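Local atomic coordinates of HpcH/HpaI aldolase (Desulfitobacterium hafniense, PDB entry 3QZ6), a protein that belongs to the HpcH/HpaI aldolase/citrate lyase family and folds as a TIM barrel, an eight-stranded parallel barrel wrapped in helices. Residues Arg31-Ala34 with Tyr40-Val43; Ala110-Leu115 with Glu135-Arg140; Ile162-Gly167 with Asp205-Val210; Lys211-Ala216 with Ala220-Ala225. All coordinates share one frame; numbering follows the deposited sequence.

Contact 1: residues Arg31-Ala34 with Tyr40-Val43; sequences RIYA and YFIV
Tyr33 sets the edge of its ring toward the face of Phe41, and this one aromatic pair makes up the whole contact. It lies in a beta-alpha-beta unit of the TIM barrel: strand 16-21 leads into helix 29-35, and the chain then returns as strand 40-44, parallel to the first. Tyr33 comes from the inner side of the helix and Phe41 from the outward-facing side of the strand, so the pair joins the helical layer to the barrel wall. The stack is an offset edge-to-face one. The ring centroids are 6.0 Å apart and the planes are inclined at 60°, short of a perpendicular T. The side chains themselves cross at about a right angle.

The backbone of strand 40-44 already aims the first side-chain bond of Phe41 at the helix; a chi1 of 61° then places CG between the backbone N and the carbonyl carbon and so sets where the ring lies beside the tyrosine. Tyr33 CD2 also lies 4.1 Å from Phe41 CB. No hydrogen bond crosses between the segments, and the attraction is dispersion plus the weak electrostatics of ring hydrogens near a pi cloud.

Other residues pack round the pair. Tyr33 also touches Thr19 and Leu21 of strand 16-21 and Thr246 of the second subunit, while Phe41 touches Leu21, Val67 and Val69. Both rings are buried. Their nearest atoms are the two ortho carbons, Tyr33 CD2 and Phe41 CD2, 4.0 Å apart.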
loop_
_atom_site.group_PDB
_atom_site.type_symbol
_atom_site.label_atom_id
_atom_site.label_comp_id
_atom_site.label_asym_id
_atom_site.label_seq_id
_atom_site.Cartn_x
_atom_site.Cartn_y
_atom_site.Cartn_z
ATOM N N ARG A 31 -4.809 -8.033 6.963
ATOM C CA ARG A 31 -6.153 -7.742 7.459
ATOM C C ARG A 31 -6.950 -6.938 6.443
ATOM O O ARG A 31 -8.167 -7.124 6.296
ATOM C CB ARG A 31 -6.074 -7.003 8.786
ATOM C CG ARG A 31 -5.253 -7.739 9.828
ATOM C CD ARG A 31 -4.722 -6.738 10.863
ATOM N NE ARG A 31 -5.751 -6.497 11.833
ATOM C CZ ARG A 31 -5.814 -5.505 12.718
ATOM N NH1 ARG A 31 -4.890 -4.551 12.839
ATOM N NH2 ARG A 31 -6.864 -5.491 13.508
ATOM N N ILE A 32 -6.265 -6.051 5.723
ATOM C CA ILE A 32 -6.915 -5.298 4.654
ATOM C C ILE A 32 -7.380 -6.253 3.557
ATOM O O ILE A 32 -8.496 -6.145 3.046
ATOM C CB ILE A 32 -5.973 -4.238 4.079
ATOM C CG1 ILE A 32 -5.918 -3.032 5.035
ATOM C CG2 ILE A 32 -6.446 -3.792 2.699
ATOM C CD1 ILE A 32 -4.867 -2.003 4.675
ATOM N N TYR A 33 -6.521 -7.207 3.211
ATOM C CA TYR A 33 -6.856 -8.162 2.161
ATOM C C TYR A 33 -7.990 -9.115 2.573
ATOM O O TYR A 33 -8.847 -9.467 1.760
ATOM C CB TYR A 33 -5.601 -8.930 1.706
ATOM C CG TYR A 33 -4.730 -8.149 0.715
ATOM C CD1 TYR A 33 -5.172 -6.950 0.157
ATOM C CD2 TYR A 33 -3.487 -8.628 0.325
ATOM C CE1 TYR A 33 -4.387 -6.245 -0.767
ATOM C CE2 TYR A 33 -2.691 -7.935 -0.585
ATOM C CZ TYR A 33 -3.146 -6.750 -1.134
ATOM O OH TYR A 33 -2.350 -6.073 -2.050
ATOM N N ALA A 34 -8.000 -9.531 3.832
ATOM C CA ALA A 34 -9.092 -10.365 4.321
ATOM C C ALA A 34 -10.406 -9.604 4.201
ATOM O O ALA A 34 -11.400 -10.133 3.717
ATOM C CB ALA A 34 -8.847 -10.760 5.761
ATOM N N TYR A 40 -6.290 -15.407 -0.869
ATOM C CA TYR A 40 -4.850 -15.616 -0.758
ATOM C C TYR A 40 -4.102 -14.438 -1.370
ATOM O O TYR A 40 -4.698 -13.569 -2.005
ATOM C CB TYR A 40 -4.434 -16.920 -1.461
ATOM C CG TYR A 40 -4.527 -16.860 -2.979
ATOM C CD1 TYR A 40 -3.404 -16.579 -3.761
ATOM C CD2 TYR A 40 -5.740 -17.078 -3.630
ATOM C CE1 TYR A 40 -3.489 -16.512 -5.145
ATOM C CE2 TYR A 40 -5.833 -17.012 -5.005
ATOM C CZ TYR A 40 -4.705 -16.733 -5.760
ATOM O OH TYR A 40 -4.805 -16.675 -7.130
ATOM N N PHE A 41 -2.795 -14.390 -1.151
ATOM C CA PHE A 41 -1.962 -13.476 -1.909
ATOM C C PHE A 41 -0.606 -14.111 -2.091
ATOM O O PHE A 41 -0.255 -15.068 -1.395
ATOM C CB PHE A 41 -1.850 -12.093 -1.235
ATOM C CG PHE A 41 -1.245 -12.130 0.138
ATOM C CD1 PHE A 41 0.130 -12.021 0.309
ATOM C CD2 PHE A 41 -2.054 -12.262 1.261
ATOM C CE1 PHE A 41 0.688 -12.041 1.578
ATOM C CE2 PHE A 41 -1.514 -12.287 2.532
ATOM C CZ PHE A 41 -0.143 -12.164 2.702
ATOM N N ILE A 42 0.154 -13.593 -3.046
ATOM C CA ILE A 42 1.418 -14.215 -3.387
ATOM C C ILE A 42 2.531 -13.224 -3.156
ATOM O O ILE A 42 2.554 -12.156 -3.761
ATOM C CB ILE A 42 1.444 -14.679 -4.853
ATOM C CG1 ILE A 42 0.199 -15.525 -5.167
ATOM C CG2 ILE A 42 2.745 -15.444 -5.147
ATOM C CD1 ILE A 42 0.300 -16.292 -6.483
ATOM N N VAL A 43 3.445 -13.570 -2.259
ATOM C CA VAL A 43 4.576 -12.702 -1.983
ATOM C C VAL A 43 5.593 -12.876 -3.108
ATOM O O VAL A 43 5.998 -13.999 -3.410
ATOM C CB VAL A 43 5.228 -13.036 -0.629
ATOM C CG1 VAL A 43 6.431 -12.116 -0.377
ATOM C CG2 VAL A 43 4.185 -12.900 0.506
#

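Contact 2: residues Ala110-Leu115 with Glu135-Arg140; sequences AKYPPL and EWVQER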
loop_
_atom_site.group_PDB
_atom_site.type_symbol
_atom_site.label_atom_id
_atom_site.label_comp_id
_atom_site.label_asym_id
_atom_site.label_seq_id
_atom_site.Cartn_x
_atom_site.Cartn_y
_atom_site.Cartn_z
ATOM N N ALA A 110 9.069 -30.391 -0.931
ATOM C CA ALA A 110 7.873 -29.827 -0.305
ATOM C C ALA A 110 7.041 -30.842 0.468
ATOM O O ALA A 110 6.227 -30.461 1.310
ATOM C CB ALA A 110 7.007 -29.158 -1.360
ATOM N N LYS A 111 7.222 -32.123 0.164
ATOM C CA LYS A 111 6.385 -33.169 0.757
ATOM C C LYS A 111 7.163 -34.009 1.760
ATOM O O LYS A 111 8.316 -34.364 1.516
ATOM C CB LYS A 111 5.833 -34.105 -0.333
ATOM C CG LYS A 111 4.874 -33.459 -1.300
ATOM C CD LYS A 111 3.577 -33.076 -0.621
ATOM C CE LYS A 111 2.741 -32.162 -1.502
ATOM N NZ LYS A 111 1.851 -32.907 -2.410
ATOM N N TYR A 112 6.523 -34.336 2.877
ATOM C CA TYR A 112 7.091 -35.256 3.853
ATOM C C TYR A 112 7.128 -36.667 3.281
ATOM O O TYR A 112 6.344 -36.994 2.393
ATOM C CB TYR A 112 6.227 -35.286 5.116
ATOM C CG TYR A 112 6.224 -33.999 5.902
ATOM C CD1 TYR A 112 7.411 -33.464 6.394
ATOM C CD2 TYR A 112 5.036 -33.331 6.175
ATOM C CE1 TYR A 112 7.416 -32.287 7.133
ATOM C CE2 TYR A 112 5.030 -32.146 6.921
ATOM C CZ TYR A 112 6.222 -31.635 7.389
ATOM O OH TYR A 112 6.228 -30.469 8.132
ATOM N N PRO A 113 8.019 -37.524 3.802
ATOM C CA PRO A 113 7.976 -38.919 3.342
ATOM C C PRO A 113 6.570 -39.507 3.522
ATOM O O PRO A 113 5.879 -39.119 4.461
ATOM C CB PRO A 113 8.970 -39.617 4.275
ATOM C CG PRO A 113 9.966 -38.521 4.626
ATOM C CD PRO A 113 9.106 -37.282 4.765
ATOM N N PRO A 114 6.154 -40.441 2.647
ATOM C CA PRO A 114 6.922 -41.018 1.537
ATOM C C PRO A 114 6.776 -40.255 0.216
ATOM O O PRO A 114 7.339 -40.675 -0.793
ATOM C CB PRO A 114 6.304 -42.414 1.393
ATOM C CG PRO A 114 4.877 -42.201 1.746
ATOM C CD PRO A 114 4.854 -41.116 2.816
ATOM N N LEU A 115 6.038 -39.152 0.214
ATOM C CA LEU A 115 5.814 -38.412 -1.025
ATOM C C LEU A 115 6.987 -37.502 -1.392
ATOM O O LEU A 115 7.081 -37.028 -2.525
ATOM C CB LEU A 115 4.515 -37.611 -0.948
ATOM C CG LEU A 115 3.223 -38.427 -0.817
ATOM C CD1 LEU A 115 1.988 -37.507 -0.774
ATOM C CD2 LEU A 115 3.100 -39.443 -1.957
ATOM N N GLU A 135 -0.219 -39.056 11.854
ATOM C CA GLU A 135 -1.377 -38.586 11.100
ATOM C C GLU A 135 -1.100 -37.218 10.491
ATOM O O GLU A 135 -1.470 -36.938 9.350
ATOM C CB GLU A 135 -2.592 -38.469 12.021
ATOM C CG GLU A 135 -3.663 -39.511 11.798
ATOM C CD GLU A 135 -3.228 -40.892 12.230
ATOM O OE1 GLU A 135 -3.526 -41.867 11.505
ATOM O OE2 GLU A 135 -2.592 -41.002 13.301
ATOM N N TRP A 136 -0.451 -36.361 11.265
ATOM C CA TRP A 136 -0.288 -34.966 10.871
ATOM C C TRP A 136 0.529 -34.798 9.591
ATOM O O TRP A 136 0.158 -34.020 8.728
ATOM C CB TRP A 136 0.322 -34.160 12.014
ATOM C CG TRP A 136 0.350 -32.678 11.767
ATOM C CD1 TRP A 136 -0.629 -31.769 12.080
ATOM C CD2 TRP A 136 1.409 -31.934 11.154
ATOM N NE1 TRP A 136 -0.232 -30.503 11.708
ATOM C CE2 TRP A 136 1.012 -30.578 11.137
ATOM C CE3 TRP A 136 2.658 -32.280 10.630
ATOM C CZ2 TRP A 136 1.814 -29.574 10.605
ATOM C CZ3 TRP A 136 3.456 -31.279 10.102
ATOM C CH2 TRP A 136 3.029 -29.942 10.093
ATOM N N VAL A 137 1.629 -35.531 9.448
ATOM C CA VAL A 137 2.428 -35.397 8.228
ATOM C C VAL A 137 1.641 -35.827 6.984
ATOM O O VAL A 137 1.800 -35.240 5.916
ATOM C CB VAL A 137 3.782 -36.146 8.300
ATOM C CG1 VAL A 137 4.709 -35.471 9.313
ATOM C CG2 VAL A 137 3.573 -37.631 8.630
ATOM N N GLN A 138 0.782 -36.833 7.129
ATOM C CA GLN A 138 -0.020 -37.302 6.000
ATOM C C GLN A 138 -1.045 -36.266 5.608
ATOM O O GLN A 138 -1.232 -35.984 4.422
ATOM C CB GLN A 138 -0.759 -38.601 6.335
ATOM C CG GLN A 138 0.097 -39.833 6.347
ATOM C CD GLN A 138 -0.743 -41.097 6.491
ATOM O OE1 GLN A 138 -0.906 -41.627 7.593
ATOM N NE2 GLN A 138 -1.291 -41.576 5.375
ATOM N N GLU A 139 -1.733 -35.717 6.604
ATOM C CA GLU A 139 -2.722 -34.679 6.341
ATOM C C GLU A 139 -2.084 -33.416 5.765
ATOM O O GLU A 139 -2.622 -32.814 4.845
ATOM C CB GLU A 139 -3.515 -34.344 7.600
ATOM C CG GLU A 139 -4.298 -35.527 8.142
ATOM C CD GLU A 139 -5.245 -35.136 9.257
ATOM O OE1 GLU A 139 -5.544 -33.927 9.381
ATOM O OE2 GLU A 139 -5.689 -36.035 10.005
ATOM N N ARG A 140 -0.942 -33.007 6.304
ATOM C CA ARG A 140 -0.299 -31.796 5.799
ATOM C C ARG A 140 0.134 -31.975 4.336
ATOM O O ARG A 140 -0.002 -31.058 3.526
ATOM C CB ARG A 140 0.881 -31.381 6.687
ATOM C CG ARG A 140 1.571 -30.095 6.238
ATOM C CD ARG A 140 0.560 -28.973 5.991
ATOM N NE ARG A 140 -0.287 -28.730 7.158
ATOM C CZ ARG A 140 -0.041 -27.830 8.105
ATOM N NH1 ARG A 140 1.042 -27.057 8.043
ATOM N NH2 ARG A 140 -0.886 -27.701 9.118
#
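The loop that follows helix 100-110 folds back onto helix 133-141, and Tyr112 is the residue that makes the meeting. Its ring lies against one side of the helix, touching three residues there. Val137 covers one face: CG1 stands 4.1 Å from the centroid of the Tyr112 ring and 20° off the normal, a CH-pi contact, while Val137 CB comes within 3.7 Å of Tyr112 CD2. Arg140 offers only its aliphatic stem, with CG at the ring edge, 4.1 Å from Tyr112 CE2.

These are peripheral parts of the TIM barrel, about 21 Å from the centre of the chain, where a long connection links two outer helices. The first side-chain bond of Trp136 does not aim at the loop; a chi1 of -172°, with CG opposite the backbone N, brings the far end of the indole nearer, Trp136 CZ3 lying 3.7 Å from Tyr112 CE2. The two rings meet rim to rim, planes 50° apart. Tyr112 OH approaches the indole at its edge, 3.5 Å from Trp136 CZ3. The backbone is tied as well, because Tyr112 N donates to the side-chain OD1 of Asn141. Within the helix, the bent Arg140 chain brings its guanidinium face over Trp136 CZ2.

Contact 3: residues Ile162-Gly167 with Asp205-Val210; sequences ILAVQG and DRQGVV
Leu163, Val209 and the root of Gln207 form the close-packed part of this contact, whereas Ala164 and the amide end of Gln207 make its outer margin. On the tight side, Val209 CG2 lies 3.5 Å from the carbonyl O of Leu163 and 4.1 Å from Leu163 CB. Gln207 packs just as closely, its CB 3.7 Å from Leu163 O and its CG 4.0 Å from Leu163 CB. Leu163 also leans on Val171, so this part packs against barrel strand 170-173. Each segment runs off the end of a helix of the TIM barrel, 159-163 and 191-207. The second stops in a Schellman motif at Gly208, whose positive phi (69°) turns the chain toward strand 210-215 and brings Val209 round to face Leu163.

Toward solvent the contact thins. Gln207 bends at chi2 (-58°), carrying the amide along Ala164, where Gln207 OE1 is 3.5 Å from Ala164 CB. Gln207 NE2 donates to Asp160 OD1; Asp160 also forms a salt bridge with Arg206.

With no hydrogen bond between the segments themselves, cohesion comes from van der Waals contact among aliphatic groups, a carbonyl and an amide oxygen, while polar fastening is provided through nearby Asp160.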
loop_
_atom_site.group_PDB
_atom_site.type_symbol
_atom_site.label_atom_id
_atom_site.label_comp_id
_atom_site.label_asym_id
_atom_site.label_seq_id
_atom_site.Cartn_x
_atom_site.Cartn_y
_atom_site.Cartn_z
ATOM N N ILE A 162 5.066 -31.695 -17.971
ATOM C CA ILE A 162 5.207 -30.869 -16.779
ATOM C C ILE A 162 4.052 -31.099 -15.805
ATOM O O ILE A 162 4.272 -31.300 -14.611
ATOM C CB ILE A 162 5.337 -29.384 -17.143
ATOM C CG1 ILE A 162 6.643 -29.165 -17.912
ATOM C CG2 ILE A 162 5.264 -28.509 -15.877
ATOM C CD1 ILE A 162 6.780 -27.811 -18.582
ATOM N N LEU A 163 2.827 -31.101 -16.321
ATOM C CA LEU A 163 1.642 -31.197 -15.466
ATOM C C LEU A 163 1.302 -32.611 -14.987
ATOM O O LEU A 163 0.447 -32.777 -14.120
ATOM C CB LEU A 163 0.424 -30.568 -16.150
ATOM C CG LEU A 163 0.594 -29.097 -16.536
ATOM C CD1 LEU A 163 -0.717 -28.528 -17.077
ATOM C CD2 LEU A 163 1.072 -28.291 -15.341
ATOM N N ALA A 164 1.964 -33.626 -15.540
ATOM C CA ALA A 164 1.713 -35.006 -15.127
ATOM C C ALA A 164 2.471 -35.380 -13.853
ATOM O O ALA A 164 2.214 -36.420 -13.255
ATOM C CB ALA A 164 2.066 -35.991 -16.262
ATOM N N VAL A 165 3.414 -34.539 -13.441
ATOM C CA VAL A 165 4.178 -34.815 -12.232
ATOM C C VAL A 165 3.243 -34.856 -11.028
ATOM O O VAL A 165 2.441 -33.948 -10.825
ATOM C CB VAL A 165 5.302 -33.775 -12.008
ATOM C CG1 VAL A 165 5.945 -33.974 -10.656
ATOM C CG2 VAL A 165 6.363 -33.884 -13.128
ATOM N N GLN A 166 3.338 -35.921 -10.244
ATOM C CA GLN A 166 2.516 -36.072 -9.050
ATOM C C GLN A 166 2.855 -34.981 -8.026
ATOM O O GLN A 166 4.024 -34.731 -7.729
ATOM C CB GLN A 166 2.733 -37.452 -8.441
ATOM C CG GLN A 166 1.923 -37.716 -7.181
ATOM C CD GLN A 166 2.283 -39.049 -6.538
ATOM O OE1 GLN A 166 3.273 -39.156 -5.805
ATOM N NE2 GLN A 166 1.490 -40.075 -6.823
ATOM N N GLY A 167 1.831 -34.317 -7.509
ATOM C CA GLY A 167 2.046 -33.245 -6.554
ATOM C C GLY A 167 1.860 -31.864 -7.156
ATOM O O GLY A 167 1.870 -30.873 -6.439
ATOM N N ASP A 205 -6.622 -30.043 -18.091
ATOM C CA ASP A 205 -7.817 -30.883 -18.058
ATOM C C ASP A 205 -7.455 -32.363 -18.156
ATOM O O ASP A 205 -7.955 -33.183 -17.385
ATOM C CB ASP A 205 -8.795 -30.488 -19.175
ATOM C CG ASP A 205 -9.399 -29.108 -18.954
ATOM O OD1 ASP A 205 -9.416 -28.658 -17.789
ATOM O OD2 ASP A 205 -9.855 -28.473 -19.932
ATOM N N ARG A 206 -6.577 -32.700 -19.094
ATOM C CA ARG A 206 -6.131 -34.087 -19.257
ATOM C C ARG A 206 -5.452 -34.643 -18.007
ATOM O O ARG A 206 -5.609 -35.822 -17.683
ATOM C CB ARG A 206 -5.187 -34.218 -20.451
ATOM C CG ARG A 206 -5.868 -34.093 -21.808
ATOM C CD ARG A 206 -4.926 -34.516 -22.929
ATOM N NE ARG A 206 -3.805 -33.593 -23.098
ATOM C CZ ARG A 206 -3.820 -32.549 -23.920
ATOM N NH1 ARG A 206 -4.901 -32.289 -24.649
ATOM N NH2 ARG A 206 -2.756 -31.765 -24.021
ATOM N N GLN A 207 -4.705 -33.793 -17.303
ATOM C CA GLN A 207 -3.899 -34.247 -16.174
ATOM C C GLN A 207 -4.576 -34.051 -14.819
ATOM O O GLN A 207 -4.005 -34.399 -13.788
ATOM C CB GLN A 207 -2.534 -33.545 -16.166
ATOM C CG GLN A 207 -1.750 -33.671 -17.470
ATOM C CD GLN A 207 -1.499 -35.120 -17.860
ATOM O OE1 GLN A 207 -1.352 -35.988 -16.999
ATOM N NE2 GLN A 207 -1.466 -35.388 -19.161
ATOM N N GLY A 208 -5.775 -33.475 -14.815
ATOM C CA GLY A 208 -6.490 -33.236 -13.572
ATOM C C GLY A 208 -5.846 -32.164 -12.703
ATOM O O GLY A 208 -5.808 -32.275 -11.478
ATOM N N VAL A 209 -5.358 -31.110 -13.346
ATOM C CA VAL A 209 -4.658 -30.019 -12.668
ATOM C C VAL A 209 -5.518 -28.745 -12.657
ATOM O O VAL A 209 -6.174 -28.423 -13.641
ATOM C CB VAL A 209 -3.291 -29.763 -13.353
ATOM C CG1 VAL A 209 -2.676 -28.437 -12.920
ATOM C CG2 VAL A 209 -2.332 -30.928 -13.080
ATOM N N VAL A 210 -5.521 -28.021 -11.540
ATOM C CA VAL A 210 -6.320 -26.807 -11.440
ATOM C C VAL A 210 -5.814 -25.729 -12.399
ATOM O O VAL A 210 -4.613 -25.542 -12.574
ATOM C CB VAL A 210 -6.352 -26.265 -9.992
ATOM C CG1 VAL A 210 -6.957 -24.867 -9.948
ATOM C CG2 VAL A 210 -7.121 -27.207 -9.087
#

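Contact 4: residues Lys211-Ala216 with Ala220-Ala225; sequences KGFFTA and AKMGWA
Apolar packing dominates here, and Phe213 is at its centre. Ala225 presses its methyl against the base of that side chain, with Ala225 CB only 3.3 Å from Phe213 CB and 3.5 Å from Phe213 CG, a tight fit between helix and strand. Further along, Thr215 CG2 lies 3.6 Å from Met222 CE, the terminal methyl of a selenomethionine.

Aromatic and selenium contacts come next. A chi1 of -167° carries the Phe213 ring away from its backbone N, out between Met222 and Trp224. Met222 makes a Met-aromatic contact at the ring edge: SE lies 5.3 Å from the Phe213 centroid, 77° off the normal, and 3.9 Å from Phe213 CD2. The Met222 chain, bent at chi2 and chi3, runs past the phenylalanine in the opposite direction. Trp224 meets the ring obliquely, its CZ3 3.8 Å from Phe213 CE1 and the planes 41° apart.

All this lies within a beta-alpha-beta unit of the TIM barrel, where strand 210-215 is followed by short helix 223-227 and then strand 232-237. Phe213 and Thr215, alternate residues of the strand, both point toward residues 220-225. Tyr197 of helix 191-207 adds an edge-to-face ring to Phe213, and Met222 also packs on Leu256 of the second subunit.

No hydrogen bond joins the two segments. Thr215 OG1 lies 3.7 Å from Lys221 CB, a van der Waals contact, while the lysine's outer carbons bend away.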
loop_
_atom_site.group_PDB
_atom_site.type_symbol
_atom_site.label_atom_id
_atom_site.label_comp_id
_atom_site.label_asym_id
_atom_site.label_seq_id
_atom_site.Cartn_x
_atom_site.Cartn_y
_atom_site.Cartn_z
ATOM N N LYS A 211 -6.744 -25.019 -13.017
ATOM C CA LYS A 211 -6.397 -23.961 -13.948
ATOM C C LYS A 211 -6.375 -22.601 -13.245
ATOM O O LYS A 211 -7.285 -22.270 -12.489
ATOM C CB LYS A 211 -7.378 -23.974 -15.128
ATOM C CG LYS A 211 -7.169 -25.186 -16.046
ATOM C CD LYS A 211 -8.261 -25.335 -17.101
ATOM C CE LYS A 211 -9.618 -25.593 -16.465
ATOM N NZ LYS A 211 -10.539 -26.257 -17.438
ATOM N N GLY A 212 -5.313 -21.834 -13.474
ATOM C CA GLY A 212 -5.180 -20.515 -12.873
ATOM C C GLY A 212 -5.048 -19.479 -13.969
ATOM O O GLY A 212 -4.822 -19.826 -15.128
ATOM N N PHE A 213 -5.221 -18.209 -13.624
ATOM C CA PHE A 213 -5.053 -17.144 -14.607
ATOM C C PHE A 213 -4.668 -15.845 -13.923
ATOM O O PHE A 213 -5.232 -15.490 -12.892
ATOM C CB PHE A 213 -6.339 -16.934 -15.400
ATOM C CG PHE A 213 -6.164 -16.070 -16.624
ATOM C CD1 PHE A 213 -5.739 -16.625 -17.822
ATOM C CD2 PHE A 213 -6.437 -14.710 -16.579
ATOM C CE1 PHE A 213 -5.581 -15.836 -18.959
ATOM C CE2 PHE A 213 -6.280 -13.912 -17.713
ATOM C CZ PHE A 213 -5.855 -14.483 -18.907
ATOM N N PHE A 214 -3.708 -15.139 -14.505
ATOM C CA PHE A 214 -3.321 -13.830 -14.008
ATOM C C PHE A 214 -3.712 -12.723 -14.961
ATOM O O PHE A 214 -3.381 -12.771 -16.146
ATOM C CB PHE A 214 -1.814 -13.746 -13.795
ATOM C CG PHE A 214 -1.340 -12.363 -13.420
ATOM C CD1 PHE A 214 -1.635 -11.831 -12.170
ATOM C CD2 PHE A 214 -0.622 -11.588 -14.322
ATOM C CE1 PHE A 214 -1.194 -10.548 -11.814
ATOM C CE2 PHE A 214 -0.187 -10.311 -13.980
ATOM C CZ PHE A 214 -0.472 -9.789 -12.717
ATOM N N THR A 215 -4.388 -11.709 -14.437
ATOM C CA THR A 215 -4.606 -10.500 -15.215
ATOM C C THR A 215 -4.088 -9.296 -14.433
ATOM O O THR A 215 -4.331 -9.162 -13.229
ATOM C CB THR A 215 -6.070 -10.348 -15.664
ATOM O OG1 THR A 215 -6.155 -9.313 -16.650
ATOM C CG2 THR A 215 -6.966 -10.022 -14.490
ATOM N N ALA A 216 -3.334 -8.445 -15.119
ATOM C CA ALA A 216 -2.494 -7.455 -14.453
ATOM C C ALA A 216 -3.221 -6.182 -14.078
ATOM O O ALA A 216 -2.838 -5.498 -13.121
ATOM C CB ALA A 216 -1.276 -7.126 -15.315
ATOM N N ALA A 220 -12.276 -7.223 -15.061
ATOM C CA ALA A 220 -13.251 -7.811 -15.984
ATOM C C ALA A 220 -12.623 -8.845 -16.931
ATOM O O ALA A 220 -13.278 -9.807 -17.333
ATOM C CB ALA A 220 -13.977 -6.719 -16.767
ATOM N N LYS A 221 -11.351 -8.659 -17.275
ATOM C CA LYS A 221 -10.671 -9.590 -18.175
ATOM C C LYS A 221 -10.558 -10.989 -17.575
ATOM O O LYS A 221 -10.156 -11.929 -18.264
ATOM C CB LYS A 221 -9.277 -9.086 -18.548
ATOM C CG LYS A 221 -9.238 -7.635 -18.990
ATOM C CD LYS A 221 -9.822 -7.449 -20.372
ATOM C CE LYS A 221 -8.865 -7.937 -21.445
ATOM N NZ LYS A 221 -9.489 -7.840 -22.798
HETATM N N MSE A 222 -10.890 -11.132 -16.294
HETATM C CA MSE A 222 -10.863 -12.452 -15.670
HETATM C C MSE A 222 -12.013 -13.334 -16.184
HETATM O O MSE A 222 -12.002 -14.545 -15.997
HETATM C CB MSE A 222 -10.930 -12.349 -14.141
HETATM C CG MSE A 222 -10.589 -13.662 -13.439
HETATM SE SE MSE A 222 -8.652 -14.029 -13.388
HETATM C CE MSE A 222 -8.257 -12.484 -12.276
ATOM N N GLY A 223 -13.003 -12.718 -16.822
ATOM C CA GLY A 223 -14.146 -13.454 -17.339
ATOM C C GLY A 223 -13.721 -14.602 -18.235
ATOM O O GLY A 223 -14.278 -15.702 -18.165
ATOM N N TRP A 224 -12.715 -14.345 -19.067
ATOM C CA TRP A 224 -12.196 -15.343 -19.993
ATOM C C TRP A 224 -11.797 -16.627 -19.271
ATOM O O TRP A 224 -12.105 -17.728 -19.726
ATOM C CB TRP A 224 -10.991 -14.782 -20.754
ATOM C CG TRP A 224 -10.480 -15.692 -21.837
ATOM C CD1 TRP A 224 -10.860 -15.701 -23.149
ATOM C CD2 TRP A 224 -9.495 -16.726 -21.699
ATOM N NE1 TRP A 224 -10.171 -16.672 -23.832
ATOM C CE2 TRP A 224 -9.328 -17.314 -22.965
ATOM C CE3 TRP A 224 -8.738 -17.206 -20.626
ATOM C CZ2 TRP A 224 -8.434 -18.362 -23.190
ATOM C CZ3 TRP A 224 -7.853 -18.251 -20.852
ATOM C CH2 TRP A 224 -7.709 -18.815 -22.121
ATOM N N ALA A 225 -11.105 -16.483 -18.143
ATOM C CA ALA A 225 -10.612 -17.641 -17.402
ATOM C C ALA A 225 -11.746 -18.332 -16.657
ATOM O O ALA A 225 -11.810 -19.566 -16.587
ATOM C CB ALA A 225 -9.517 -17.208 -16.419
#

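Contacts 1 and 4 are the buried pair: each sets a helix against a strand of the same barrel within its own beta-alpha-beta unit, each relies on aromatic side chains, and each reaches the second subunit. Contacts 2 and 3 lie farther out: contact 2 lays a loop on a helix through a tyrosine, and contact 3 brings together two helix ends through aliphatic groups with a glutamine amide at the margin. These two touch lightly, Leu115 CD2 being 3.9 Å from Gln166 OE1. Contacts 3 and 4 follow each other along the chain and are clasped by a salt bridge, Asp205 OD1 to Lys211 NZ at 2.7 Å. Contacts 1 and 3 fall on opposite sides of the chain's centre.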